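Long-range contacts in transcriptional regulator, AsnC family (Agrobacterium tumefaciens str. C58, PDB 3I4P), which probably regulates transcription by binding specific DNA sequences through a winged helix-turn-helix domain, and also binds calcium ions: residues 8-13 against 147-152; 18-23 against 33-38; 65-70 against 106-111; 87-92 against 117-122. All coordinates share one frame; numbering follows the deposited sequence.

Contact 1. Residues 8-13 against 147-152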
loop_
_atom_site.group_PDB
_atom_site.type_symbol
_atom_site.label_atom_id
_atom_site.label_comp_id
_atom_site.label_asym_id
_atom_site.label_seq_id
_atom_site.Cartn_x
_atom_site.Cartn_y
_atom_site.Cartn_z
ATOM N N ILE A 8 -34.070 -28.398 14.431
ATOM C CA ILE A 8 -34.848 -27.354 15.125
ATOM C C ILE A 8 -34.234 -25.958 14.922
ATOM O O ILE A 8 -34.914 -25.042 14.494
ATOM C CB ILE A 8 -35.049 -27.678 16.661
ATOM C CG1 ILE A 8 -35.924 -28.939 16.831
ATOM C CG2 ILE A 8 -35.680 -26.468 17.406
ATOM C CD1 ILE A 8 -35.921 -29.547 18.264
ATOM N N LEU A 9 -32.940 -25.838 15.195
ATOM C CA LEU A 9 -32.196 -24.581 15.036
ATOM C C LEU A 9 -32.169 -24.057 13.607
ATOM O O LEU A 9 -32.200 -22.834 13.375
ATOM C CB LEU A 9 -30.759 -24.721 15.554
ATOM C CG LEU A 9 -30.616 -24.959 17.061
ATOM C CD1 LEU A 9 -29.150 -25.236 17.435
ATOM C CD2 LEU A 9 -31.236 -23.821 17.879
ATOM N N ARG A 10 -32.119 -24.962 12.643
ATOM C CA ARG A 10 -32.082 -24.545 11.240
ATOM C C ARG A 10 -33.355 -23.787 10.836
ATOM O O ARG A 10 -33.306 -22.820 10.048
ATOM C CB ARG A 10 -31.867 -25.765 10.375
ATOM C CG ARG A 10 -31.843 -25.547 8.876
ATOM C CD ARG A 10 -31.198 -26.855 8.227
ATOM N NE ARG A 10 -29.729 -26.842 8.390
ATOM C CZ ARG A 10 -28.946 -27.879 8.690
ATOM N NH1 ARG A 10 -29.458 -29.109 8.888
ATOM N NH2 ARG A 10 -27.620 -27.696 8.779
ATOM N N ILE A 11 -34.488 -24.225 11.389
ATOM C CA ILE A 11 -35.750 -23.559 11.146
ATOM C C ILE A 11 -35.827 -22.281 12.010
ATOM O O ILE A 11 -36.201 -21.228 11.505
ATOM C CB ILE A 11 -36.950 -24.475 11.414
ATOM C CG1 ILE A 11 -36.875 -25.705 10.484
ATOM C CG2 ILE A 11 -38.276 -23.690 11.239
ATOM C CD1 ILE A 11 -37.808 -26.839 10.838
ATOM N N LEU A 12 -35.451 -22.375 13.285
ATOM C CA LEU A 12 -35.576 -21.231 14.209
ATOM C C LEU A 12 -34.781 -20.007 13.713
ATOM O O LEU A 12 -35.275 -18.903 13.763
ATOM C CB LEU A 12 -35.207 -21.621 15.657
ATOM C CG LEU A 12 -36.231 -22.483 16.422
ATOM C CD1 LEU A 12 -35.746 -22.750 17.828
ATOM C CD2 LEU A 12 -37.623 -21.836 16.474
ATOM N N GLN A 13 -33.601 -20.230 13.158
ATOM C CA GLN A 13 -32.772 -19.163 12.587
ATOM C C GLN A 13 -33.402 -18.503 11.363
ATOM O O GLN A 13 -33.026 -17.381 11.002
ATOM C CB GLN A 13 -31.410 -19.718 12.154
ATOM C CG GLN A 13 -30.490 -20.084 13.261
ATOM C CD GLN A 13 -29.048 -20.207 12.761
ATOM O OE1 GLN A 13 -28.146 -19.535 13.282
ATOM N NE2 GLN A 13 -28.839 -21.004 11.708
ATOM N N LEU A 147 -26.292 -18.668 11.175
ATOM C CA LEU A 147 -24.979 -19.273 11.232
ATOM C C LEU A 147 -24.962 -20.608 10.454
ATOM O O LEU A 147 -25.972 -21.285 10.346
ATOM C CB LEU A 147 -24.555 -19.478 12.699
ATOM C CG LEU A 147 -24.479 -18.179 13.550
ATOM C CD1 LEU A 147 -24.158 -18.500 15.006
ATOM C CD2 LEU A 147 -23.464 -17.144 12.946
ATOM N N PRO A 148 -23.786 -20.993 9.916
ATOM C CA PRO A 148 -23.645 -22.356 9.356
ATOM C C PRO A 148 -23.727 -23.374 10.480
ATOM O O PRO A 148 -23.126 -23.167 11.553
ATOM C CB PRO A 148 -22.241 -22.331 8.711
ATOM C CG PRO A 148 -21.477 -21.227 9.433
ATOM C CD PRO A 148 -22.531 -20.196 9.818
ATOM N N LEU A 149 -24.500 -24.444 10.277
ATOM C CA LEU A 149 -24.770 -25.385 11.344
ATOM C C LEU A 149 -24.041 -26.719 11.105
ATOM O O LEU A 149 -24.133 -27.640 11.933
ATOM C CB LEU A 149 -26.288 -25.556 11.549
ATOM C CG LEU A 149 -27.057 -24.275 11.925
ATOM C CD1 LEU A 149 -28.554 -24.530 11.988
ATOM C CD2 LEU A 149 -26.565 -23.721 13.238
ATOM N N ASP A 150 -23.288 -26.780 10.003
ATOM C CA ASP A 150 -22.490 -27.944 9.651
ATOM C C ASP A 150 -21.348 -28.231 10.652
ATOM O O ASP A 150 -20.840 -29.320 10.671
ATOM C CB ASP A 150 -21.943 -27.798 8.215
ATOM N N TYR A 151 -20.975 -27.289 11.509
ATOM C CA TYR A 151 -19.822 -27.469 12.404
ATOM C C TYR A 151 -20.194 -27.828 13.843
ATOM O O TYR A 151 -19.309 -28.076 14.679
ATOM C CB TYR A 151 -19.013 -26.164 12.429
ATOM C CG TYR A 151 -18.534 -25.727 11.057
ATOM C CD1 TYR A 151 -17.449 -26.373 10.439
ATOM C CD2 TYR A 151 -19.164 -24.712 10.365
ATOM C CE1 TYR A 151 -16.991 -25.989 9.183
ATOM C CE2 TYR A 151 -18.716 -24.323 9.097
ATOM C CZ TYR A 151 -17.616 -24.967 8.522
ATOM O OH TYR A 151 -17.155 -24.590 7.286
HETATM N N MSE A 152 -21.498 -27.788 14.132
HETATM C CA MSE A 152 -22.038 -28.036 15.475
HETATM C C MSE A 152 -21.530 -29.350 16.051
HETATM O O MSE A 152 -21.383 -30.368 15.323
HETATM C CB MSE A 152 -23.561 -28.130 15.441
HETATM C CG MSE A 152 -24.249 -26.861 15.433
HETATM SE SE MSE A 152 -26.159 -27.137 15.489
HETATM C CE MSE A 152 -26.319 -27.763 17.325
#
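Leu-149 pushes its side chain in between Arg-10 and Gln-13, and each atom from CB outward has a neighbour across the contact. CB lies 3.7 Å from NH2 of Arg-10, whose bent chain runs past the leucine in the opposite direction. CG is near the amide nitrogen of Gln-13, at 3.7 Å from NE2. At the tip, CD1 lies 3.5 Å from NE2 of Gln-13 and 3.6 Å from CA of Arg-10, and CD2 is a little farther from the same NE2. Leucine suits this place, since its two methyls lay apolar surface beside CA of Arg-10 and the Gln-13 amide. Helix 3-12 opens the winged helix-turn-helix domain, and the loop after strand 131-143 comes back to it from the C-terminal end of the chain. Gln-13 fastens the loop with both ends of its amide: OE1 accepts a bond from N of Leu-147 at 2.9 Å, with the donor above the carbonyl plane, and NE2 gives an almost straight bond (177°) to a lone pair of Leu-147 O at 3.2 Å. A primary amide carries a donor and an acceptor side by side, which matches the N and O of one residue, and the paired bonds fix its rotation. Farther along, the CE methyl of selenomethionine Met-152 meets CD1 of Leu-9 at 3.8 Å.

Contact 2. Residues 18-23 against 33-38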
loop_
_atom_site.group_PDB
_atom_site.type_symbol
_atom_site.label_atom_id
_atom_site.label_comp_id
_atom_site.label_asym_id
_atom_site.label_seq_id
_atom_site.Cartn_x
_atom_site.Cartn_y
_atom_site.Cartn_z
ATOM N N LEU A 18 -43.284 -19.794 14.071
ATOM C CA LEU A 18 -44.120 -21.000 14.018
ATOM C C LEU A 18 -44.605 -21.416 15.399
ATOM O O LEU A 18 -43.867 -21.321 16.380
ATOM C CB LEU A 18 -43.365 -22.195 13.406
ATOM C CG LEU A 18 -43.093 -22.174 11.898
ATOM C CD1 LEU A 18 -42.198 -23.353 11.535
ATOM C CD2 LEU A 18 -44.435 -22.230 11.138
ATOM N N ALA A 19 -45.845 -21.877 15.482
ATOM C CA ALA A 19 -46.317 -22.496 16.707
ATOM C C ALA A 19 -45.427 -23.736 16.936
ATOM O O ALA A 19 -44.978 -24.390 15.970
ATOM C CB ALA A 19 -47.809 -22.862 16.590
ATOM N N VAL A 20 -45.125 -24.024 18.201
ATOM C CA VAL A 20 -44.187 -25.116 18.529
ATOM C C VAL A 20 -44.692 -26.476 17.988
ATOM O O VAL A 20 -43.892 -27.305 17.586
ATOM C CB VAL A 20 -43.921 -25.216 20.065
ATOM C CG1 VAL A 20 -45.158 -25.773 20.821
ATOM C CG2 VAL A 20 -42.663 -26.078 20.340
ATOM N N ALA A 21 -46.019 -26.672 17.957
ATOM C CA ALA A 21 -46.616 -27.869 17.360
ATOM C C ALA A 21 -46.371 -28.022 15.842
ATOM O O ALA A 21 -46.263 -29.140 15.353
ATOM C CB ALA A 21 -48.132 -27.938 17.672
ATOM N N ASP A 22 -46.305 -26.920 15.098
ATOM C CA ASP A 22 -46.007 -26.984 13.656
ATOM C C ASP A 22 -44.532 -27.186 13.401
ATOM O O ASP A 22 -44.198 -27.905 12.463
ATOM C CB ASP A 22 -46.479 -25.739 12.899
ATOM C CG ASP A 22 -48.010 -25.619 12.842
ATOM O OD1 ASP A 22 -48.726 -26.650 12.733
ATOM O OD2 ASP A 22 -48.500 -24.474 12.894
ATOM N N LEU A 23 -43.661 -26.602 14.225
ATOM C CA LEU A 23 -42.220 -26.869 14.128
ATOM C C LEU A 23 -41.931 -28.360 14.380
ATOM O O LEU A 23 -41.192 -28.979 13.611
ATOM C CB LEU A 23 -41.402 -26.016 15.110
ATOM C CG LEU A 23 -39.961 -25.686 14.694
ATOM C CD1 LEU A 23 -39.338 -24.646 15.623
ATOM C CD2 LEU A 23 -39.083 -26.903 14.648
ATOM N N PRO A 33 -41.638 -33.155 23.313
ATOM C CA PRO A 33 -40.183 -33.324 23.141
ATOM C C PRO A 33 -39.527 -32.207 22.330
ATOM O O PRO A 33 -38.377 -31.850 22.589
ATOM C CB PRO A 33 -40.055 -34.666 22.404
ATOM C CG PRO A 33 -41.298 -35.371 22.670
ATOM C CD PRO A 33 -42.378 -34.377 22.943
ATOM N N CYS A 34 -40.248 -31.662 21.361
ATOM C CA CYS A 34 -39.744 -30.534 20.603
ATOM C C CYS A 34 -39.627 -29.290 21.501
ATOM O O CYS A 34 -38.580 -28.654 21.565
ATOM C CB CYS A 34 -40.632 -30.237 19.404
ATOM S SG CYS A 34 -39.886 -28.993 18.330
ATOM N N TRP A 35 -40.697 -28.968 22.196
ATOM C CA TRP A 35 -40.691 -27.886 23.139
ATOM C C TRP A 35 -39.561 -28.025 24.176
ATOM O O TRP A 35 -38.804 -27.075 24.431
ATOM C CB TRP A 35 -42.064 -27.809 23.819
ATOM C CG TRP A 35 -42.165 -26.734 24.820
ATOM C CD1 TRP A 35 -42.454 -25.415 24.593
ATOM C CD2 TRP A 35 -41.963 -26.869 26.220
ATOM N NE1 TRP A 35 -42.440 -24.721 25.772
ATOM C CE2 TRP A 35 -42.145 -25.591 26.792
ATOM C CE3 TRP A 35 -41.661 -27.953 27.056
ATOM C CZ2 TRP A 35 -42.033 -25.366 28.173
ATOM C CZ3 TRP A 35 -41.547 -27.734 28.429
ATOM C CH2 TRP A 35 -41.731 -26.447 28.972
ATOM N N ARG A 36 -39.450 -29.201 24.769
ATOM C CA ARG A 36 -38.424 -29.458 25.784
ATOM C C ARG A 36 -36.991 -29.258 25.252
ATOM O O ARG A 36 -36.129 -28.815 25.990
ATOM C CB ARG A 36 -38.605 -30.859 26.402
ATOM C CG ARG A 36 -39.771 -30.948 27.397
ATOM C CD ARG A 36 -40.070 -32.386 27.875
ATOM N NE ARG A 36 -38.916 -33.078 28.457
ATOM N N ARG A 37 -36.755 -29.561 23.976
ATOM C CA ARG A 37 -35.451 -29.374 23.343
ATOM C C ARG A 37 -35.121 -27.894 23.174
ATOM O O ARG A 37 -33.970 -27.462 23.383
ATOM C CB ARG A 37 -35.420 -30.056 21.975
ATOM C CG ARG A 37 -35.187 -31.569 22.059
ATOM C CD ARG A 37 -35.432 -32.231 20.725
ATOM N NE ARG A 37 -35.011 -33.628 20.706
ATOM C CZ ARG A 37 -33.761 -34.054 20.562
ATOM N NH1 ARG A 37 -32.752 -33.200 20.442
ATOM N NH2 ARG A 37 -33.514 -35.362 20.550
ATOM N N ILE A 38 -36.149 -27.138 22.780
ATOM C CA ILE A 38 -36.043 -25.718 22.572
ATOM C C ILE A 38 -35.752 -25.021 23.908
ATOM O O ILE A 38 -34.868 -24.188 23.961
ATOM C CB ILE A 38 -37.306 -25.146 21.868
ATOM C CG1 ILE A 38 -37.397 -25.673 20.425
ATOM C CG2 ILE A 38 -37.267 -23.605 21.876
ATOM C CD1 ILE A 38 -38.732 -25.470 19.739
#
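Leu-23, which packs against Cys-34 and Ile-38, donates its backbone N to O of Ala-19 at 3.1 Å. The same oxygen receives a second, weak bond from N of Asp-22, so two amides at the start of helix 20-27 turn to one carbonyl. Ala-19 holds the N-cap position, and Val-20 just after it already faces the second helix. The work across the contact is apolar. CG2 of Val-20 is the hub: it sits 3.9 Å from CB of Trp-35, at the edge of the indole and near its plane, and 4.0 Å from CD1 of Ile-38. The valine can do this because its CG2 stands opposite the backbone N while CG1 takes the crowded position between N and the carbonyl carbon (chi1 72°), which leaves CG2 as the branch aimed at helix 31-43. Leu-23 uses its two methyls separately: CD2 approaches SG of Cys-34 at 4.3 Å and CD1 approaches CD1 of Ile-38 at 4.2 Å. Cysteine is small enough to let the helices come close, and here its sulfur serves as an apolar surface. Trp-35 offers its CB to the valine, while the residue as a whole is exposed. The two helices form the helix-turn-helix, in which the second, 31-43, is probably the recognition helix that reads DNA. Helix 3-12 packs on both helices, with Leu-12 on Leu-23 and Ile-8 on Ile-38, and Ile-38 also touches Ile-47 and Arg-50 of strand 47-54.

Contact 3. Residues 65-70 against 106-111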
loop_
_atom_site.group_PDB
_atom_site.type_symbol
_atom_site.label_atom_id
_atom_site.label_comp_id
_atom_site.label_asym_id
_atom_site.label_seq_id
_atom_site.Cartn_x
_atom_site.Cartn_y
_atom_site.Cartn_z
ATOM N N VAL A 65 -21.281 1.441 5.616
ATOM C CA VAL A 65 -19.930 1.938 5.566
ATOM C C VAL A 65 -19.100 0.994 6.430
ATOM O O VAL A 65 -19.483 0.679 7.551
ATOM C CB VAL A 65 -19.865 3.341 6.184
ATOM C CG1 VAL A 65 -18.484 3.941 5.951
ATOM C CG2 VAL A 65 -20.997 4.190 5.640
ATOM N N PHE A 66 -17.968 0.562 5.918
ATOM C CA PHE A 66 -17.015 -0.224 6.699
ATOM C C PHE A 66 -15.892 0.702 7.108
ATOM O O PHE A 66 -15.172 1.244 6.250
ATOM C CB PHE A 66 -16.480 -1.430 5.901
ATOM C CG PHE A 66 -17.411 -2.589 5.927
ATOM C CD1 PHE A 66 -17.394 -3.473 6.990
ATOM C CD2 PHE A 66 -18.371 -2.742 4.930
ATOM C CE1 PHE A 66 -18.297 -4.556 7.037
ATOM C CE2 PHE A 66 -19.255 -3.773 4.971
ATOM C CZ PHE A 66 -19.217 -4.697 6.027
ATOM N N VAL A 67 -15.760 0.897 8.416
ATOM C CA VAL A 67 -14.820 1.849 8.926
ATOM C C VAL A 67 -13.628 1.095 9.486
ATOM O O VAL A 67 -13.777 0.334 10.430
ATOM C CB VAL A 67 -15.472 2.779 10.004
ATOM C CG1 VAL A 67 -14.575 3.926 10.301
ATOM C CG2 VAL A 67 -16.844 3.254 9.554
ATOM N N SER A 68 -12.456 1.285 8.880
ATOM C CA SER A 68 -11.188 0.706 9.358
ATOM C C SER A 68 -10.377 1.666 10.263
ATOM O O SER A 68 -9.979 2.756 9.835
ATOM C CB SER A 68 -10.317 0.348 8.155
ATOM O OG SER A 68 -10.937 -0.617 7.329
ATOM N N ILE A 69 -10.112 1.241 11.502
ATOM C CA ILE A 69 -9.460 2.082 12.515
ATOM C C ILE A 69 -8.099 1.516 12.865
ATOM O O ILE A 69 -7.912 0.285 12.988
ATOM C CB ILE A 69 -10.324 2.257 13.831
ATOM C CG1 ILE A 69 -11.652 2.960 13.512
ATOM C CG2 ILE A 69 -9.577 3.107 14.923
ATOM C CD1 ILE A 69 -12.642 3.081 14.709
ATOM N N ARG A 70 -7.140 2.438 12.973
ATOM C CA ARG A 70 -5.850 2.184 13.609
ATOM C C ARG A 70 -5.716 3.117 14.811
ATOM O O ARG A 70 -6.058 4.307 14.752
ATOM C CB ARG A 70 -4.683 2.399 12.664
ATOM C CG ARG A 70 -4.702 1.488 11.482
ATOM C CD ARG A 70 -3.446 1.642 10.659
ATOM N NE ARG A 70 -3.679 1.125 9.314
ATOM N N LEU A 106 -15.304 -1.594 11.861
ATOM C CA LEU A 106 -16.716 -1.322 12.172
ATOM C C LEU A 106 -17.556 -1.432 10.909
ATOM O O LEU A 106 -17.098 -1.069 9.828
ATOM C CB LEU A 106 -16.938 0.078 12.758
ATOM C CG LEU A 106 -16.310 0.615 14.043
ATOM C CD1 LEU A 106 -14.817 0.369 14.159
ATOM C CD2 LEU A 106 -16.616 2.167 14.106
ATOM N N ARG A 107 -18.773 -1.936 11.073
ATOM C CA ARG A 107 -19.842 -1.764 10.084
ATOM C C ARG A 107 -20.868 -0.781 10.609
ATOM O O ARG A 107 -21.411 -0.964 11.711
ATOM C CB ARG A 107 -20.563 -3.064 9.778
ATOM C CG ARG A 107 -21.490 -2.916 8.611
ATOM C CD ARG A 107 -21.970 -4.246 8.017
ATOM N NE ARG A 107 -23.089 -4.806 8.762
ATOM C CZ ARG A 107 -24.389 -4.513 8.617
ATOM N NH1 ARG A 107 -25.273 -5.131 9.388
ATOM N NH2 ARG A 107 -24.830 -3.625 7.753
ATOM N N VAL A 108 -21.112 0.250 9.809
ATOM C CA VAL A 108 -21.951 1.393 10.186
ATOM C C VAL A 108 -23.068 1.479 9.166
ATOM O O VAL A 108 -22.835 1.279 7.974
ATOM C CB VAL A 108 -21.107 2.741 10.216
ATOM C CG1 VAL A 108 -22.007 4.008 10.322
ATOM C CG2 VAL A 108 -20.038 2.682 11.342
ATOM N N VAL A 109 -24.282 1.747 9.635
ATOM C CA VAL A 109 -25.435 1.967 8.736
ATOM C C VAL A 109 -26.050 3.386 8.971
ATOM O O VAL A 109 -26.200 3.862 10.113
ATOM C CB VAL A 109 -26.491 0.812 8.844
ATOM C CG1 VAL A 109 -25.845 -0.576 8.442
ATOM C CG2 VAL A 109 -27.056 0.739 10.230
ATOM N N VAL A 110 -26.382 4.036 7.851
ATOM C CA VAL A 110 -26.866 5.411 7.795
ATOM C C VAL A 110 -27.688 5.530 6.491
ATOM O O VAL A 110 -27.589 4.654 5.614
ATOM C CB VAL A 110 -25.685 6.459 7.822
ATOM C CG1 VAL A 110 -25.040 6.540 9.214
ATOM C CG2 VAL A 110 -24.639 6.168 6.747
ATOM N N PRO A 111 -28.498 6.611 6.348
ATOM C CA PRO A 111 -29.248 6.817 5.080
ATOM C C PRO A 111 -28.397 7.294 3.896
ATOM O O PRO A 111 -28.717 6.982 2.741
ATOM C CB PRO A 111 -30.280 7.890 5.444
ATOM C CG PRO A 111 -29.680 8.597 6.644
ATOM C CD PRO A 111 -28.954 7.526 7.408
#
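Val-65 and Val-108 exchange two backbone bonds, N of each to O of the other at 2.8 Å, and Val-67 and Leu-106 do the same. They are the hydrogen-bonded pairs of antiparallel strands 63-70 and 104-110, the central pair of the four-stranded sheet in the ferredoxin-like alpha/beta domain of Lrp/AsnC regulators. Between them lies the non-hydrogen-bonded pair Phe-66 and Arg-107. There the aliphatic part of the arginine lies over one face of the phenyl ring in a CH-pi contact, with CG 4.2 Å from the ring centroid and CD 3.4 Å from CZ. An arginine suits the spot because its methylenes cover the ring and its charged end travels on: NE forms a salt bridge with Glu-94. An edge-to-face partner for Phe-66 comes from Tyr-96 of the second subunit, so this side of the sheet belongs to the dimer interface. The other side carries the beta-branched and leucine side chains that pack under helix 113-126. Val-67 also touches Val-132, which binds calcium in this protein though no ion sits on it in this chain. CG2 of Val-67 meets CG2 of Val-108 diagonally at 3.7 Å. Beyond the bonded pairs, CD1 of Ile-69 presses on CD1 of Leu-106 at 3.5 Å.

Contact 4. Residues 87-92 against 117-122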
loop_
_atom_site.group_PDB
_atom_site.type_symbol
_atom_site.label_atom_id
_atom_site.label_comp_id
_atom_site.label_asym_id
_atom_site.label_seq_id
_atom_site.Cartn_x
_atom_site.Cartn_y
_atom_site.Cartn_z
ATOM N N SER A 87 -19.081 1.195 20.964
ATOM C CA SER A 87 -20.225 0.273 21.088
ATOM C C SER A 87 -21.551 0.956 21.379
ATOM O O SER A 87 -22.598 0.425 21.015
ATOM C CB SER A 87 -19.977 -0.793 22.159
ATOM O OG SER A 87 -19.050 -1.733 21.679
ATOM N N GLU A 88 -21.520 2.121 22.023
ATOM C CA GLU A 88 -22.772 2.781 22.382
ATOM C C GLU A 88 -23.473 3.347 21.134
ATOM O O GLU A 88 -24.677 3.546 21.171
ATOM C CB GLU A 88 -22.577 3.883 23.453
ATOM C CG GLU A 88 -22.345 3.371 24.908
ATOM C CD GLU A 88 -21.643 4.429 25.833
ATOM O OE1 GLU A 88 -21.974 5.644 25.740
ATOM O OE2 GLU A 88 -20.746 4.054 26.648
ATOM N N PHE A 89 -22.744 3.611 20.051
ATOM C CA PHE A 89 -23.360 4.261 18.895
ATOM C C PHE A 89 -24.311 3.273 18.278
ATOM O O PHE A 89 -23.908 2.139 17.937
ATOM C CB PHE A 89 -22.342 4.739 17.844
ATOM C CG PHE A 89 -21.540 5.934 18.267
ATOM C CD1 PHE A 89 -22.034 7.227 18.068
ATOM C CD2 PHE A 89 -20.294 5.774 18.860
ATOM C CE1 PHE A 89 -21.302 8.329 18.476
ATOM C CE2 PHE A 89 -19.545 6.879 19.276
ATOM C CZ PHE A 89 -20.054 8.157 19.093
ATOM N N PRO A 90 -25.580 3.685 18.125
ATOM C CA PRO A 90 -26.570 2.780 17.507
ATOM C C PRO A 90 -26.286 2.458 16.024
ATOM O O PRO A 90 -26.672 1.392 15.546
ATOM C CB PRO A 90 -27.894 3.518 17.675
ATOM C CG PRO A 90 -27.591 4.836 18.339
ATOM C CD PRO A 90 -26.141 4.991 18.526
ATOM N N GLU A 91 -25.582 3.360 15.334
ATOM C CA GLU A 91 -25.175 3.148 13.977
ATOM C C GLU A 91 -24.050 2.135 13.847
ATOM O O GLU A 91 -23.847 1.661 12.758
ATOM C CB GLU A 91 -24.704 4.438 13.279
ATOM C CG GLU A 91 -25.737 5.520 13.232
ATOM C CD GLU A 91 -25.719 6.439 14.468
ATOM O OE1 GLU A 91 -25.027 6.141 15.477
ATOM O OE2 GLU A 91 -26.433 7.468 14.419
ATOM N N VAL A 92 -23.313 1.826 14.909
ATOM C CA VAL A 92 -22.235 0.838 14.792
ATOM C C VAL A 92 -22.890 -0.516 15.053
ATOM O O VAL A 92 -23.214 -0.870 16.213
ATOM C CB VAL A 92 -21.085 1.090 15.787
ATOM C CG1 VAL A 92 -20.028 -0.039 15.704
ATOM C CG2 VAL A 92 -20.525 2.501 15.577
ATOM N N ASP A 117 -21.074 11.404 7.414
ATOM C CA ASP A 117 -20.244 12.538 7.845
ATOM C C ASP A 117 -20.589 13.002 9.280
ATOM O O ASP A 117 -19.701 13.107 10.107
ATOM C CB ASP A 117 -20.324 13.689 6.851
ATOM C CG ASP A 117 -19.272 14.769 7.116
ATOM O OD1 ASP A 117 -18.134 14.451 7.513
ATOM O OD2 ASP A 117 -19.582 15.956 6.929
ATOM N N ALA A 118 -21.868 13.215 9.586
ATOM C CA ALA A 118 -22.275 13.675 10.943
ATOM C C ALA A 118 -22.073 12.597 12.026
ATOM O O ALA A 118 -21.872 12.919 13.201
ATOM C CB ALA A 118 -23.734 14.189 10.942
ATOM N N PHE A 119 -22.140 11.324 11.647
ATOM C CA PHE A 119 -21.896 10.232 12.604
ATOM C C PHE A 119 -20.409 10.244 12.991
ATOM O O PHE A 119 -20.050 10.235 14.171
ATOM C CB PHE A 119 -22.279 8.847 12.031
ATOM C CG PHE A 119 -21.494 7.703 12.666
ATOM C CD1 PHE A 119 -21.836 7.222 13.923
ATOM C CD2 PHE A 119 -20.364 7.172 12.032
ATOM C CE1 PHE A 119 -21.075 6.219 14.545
ATOM C CE2 PHE A 119 -19.600 6.160 12.636
ATOM C CZ PHE A 119 -19.957 5.675 13.889
ATOM N N TYR A 120 -19.567 10.238 11.950
ATOM C CA TYR A 120 -18.127 10.361 12.054
ATOM C C TYR A 120 -17.688 11.529 12.936
ATOM O O TYR A 120 -16.781 11.346 13.717
ATOM C CB TYR A 120 -17.509 10.529 10.659
ATOM C CG TYR A 120 -16.013 10.583 10.689
ATOM C CD1 TYR A 120 -15.273 9.415 10.609
ATOM C CD2 TYR A 120 -15.325 11.808 10.805
ATOM C CE1 TYR A 120 -13.888 9.435 10.656
ATOM C CE2 TYR A 120 -13.920 11.846 10.836
ATOM C CZ TYR A 120 -13.216 10.637 10.778
ATOM O OH TYR A 120 -11.843 10.588 10.807
ATOM N N LYS A 121 -18.300 12.710 12.789
ATOM C CA LYS A 121 -17.967 13.849 13.668
ATOM C C LYS A 121 -18.299 13.568 15.125
ATOM O O LYS A 121 -17.557 14.015 16.002
ATOM C CB LYS A 121 -18.684 15.160 13.314
ATOM C CG LYS A 121 -18.589 15.695 11.880
ATOM C CD LYS A 121 -17.206 16.140 11.472
ATOM C CE LYS A 121 -17.281 17.443 10.615
ATOM N NZ LYS A 121 -18.567 17.605 9.878
ATOM N N ARG A 122 -19.420 12.895 15.388
ATOM C CA ARG A 122 -19.777 12.561 16.764
ATOM C C ARG A 122 -18.817 11.530 17.340
ATOM O O ARG A 122 -18.379 11.671 18.470
ATOM C CB ARG A 122 -21.225 12.070 16.901
ATOM C CG ARG A 122 -22.282 13.129 16.636
ATOM C CD ARG A 122 -23.729 12.663 16.917
ATOM N NE ARG A 122 -24.050 11.338 16.353
ATOM C CZ ARG A 122 -24.603 11.116 15.149
ATOM N NH1 ARG A 122 -24.925 12.121 14.311
ATOM N NH2 ARG A 122 -24.819 9.858 14.759
#
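Glu-91 folds back at its second torsion (chi2 88°) and Arg-122 kinks at its third (chi3 -47°); together the bends bring the carboxylate to the edge of the guanidinium, the two planes tilted against each other, where a turn meets a helix. The turn is type I, running from Phe-89 to Val-92 and leading from helix 76-88 into strand 92-98 of the alpha/beta ligand-binding domain, and the helix is 113-126, which packs on the same sheet. Pro-90, with its ring-fixed backbone, fits the turn's second place. The salt bridge joins OE2 of Glu-91 to NH2 of Arg-122 at 2.9 Å, with the oxygen near the guanidinium plane. The same OE2 is hydrogen-bonded by the hydroxyl of Tyr-151 of the second subunit. OE1, by contrast, is buried without a polar partner, 3.7 Å from CD1 of Phe-119; the nearby arginine probably helps the acid to stay charged there. Beside the ion pair lies a T-shaped pair of rings: Phe-119 turns its edge to the face of Phe-89, the centroids 5.4 Å apart and the planes at 84°. Its leading atom, CE1, is 3.8 Å from CG of Phe-89. Flat aromatics suit this seam, for one ring can supply a face and the other an edge without leaving the apolar layer above the sheet. The outer part of the Phe-89 ring reaches Arg-122: CE1 lies 4.1 Å from its CB and CZ 3.9 Å from its backbone O. At the start of the strand, CG2 of Val-92 touches CZ of Phe-119 at 3.6 Å.

From the N terminus, helix 3-12 opens contact 1, the longest loop, which closes only when the chain returns after strand 131-143; the other three contacts are nested within it. Contact 2 closes first, a short loop inside the DNA-binding domain, and its helices pack directly on the helix of contact 1. The chain then passes to the ligand-binding domain, whose contacts 3 and 4 have centres about 39 and 40 Å from that of contact 2. Their segments alternate along the chain, so the two loops cross, and a probable hydrogen bond from Val-109 N to Glu-91 O joins them. Contact 3 ties the central strands together, and contact 4 ties a turn to the helix above them.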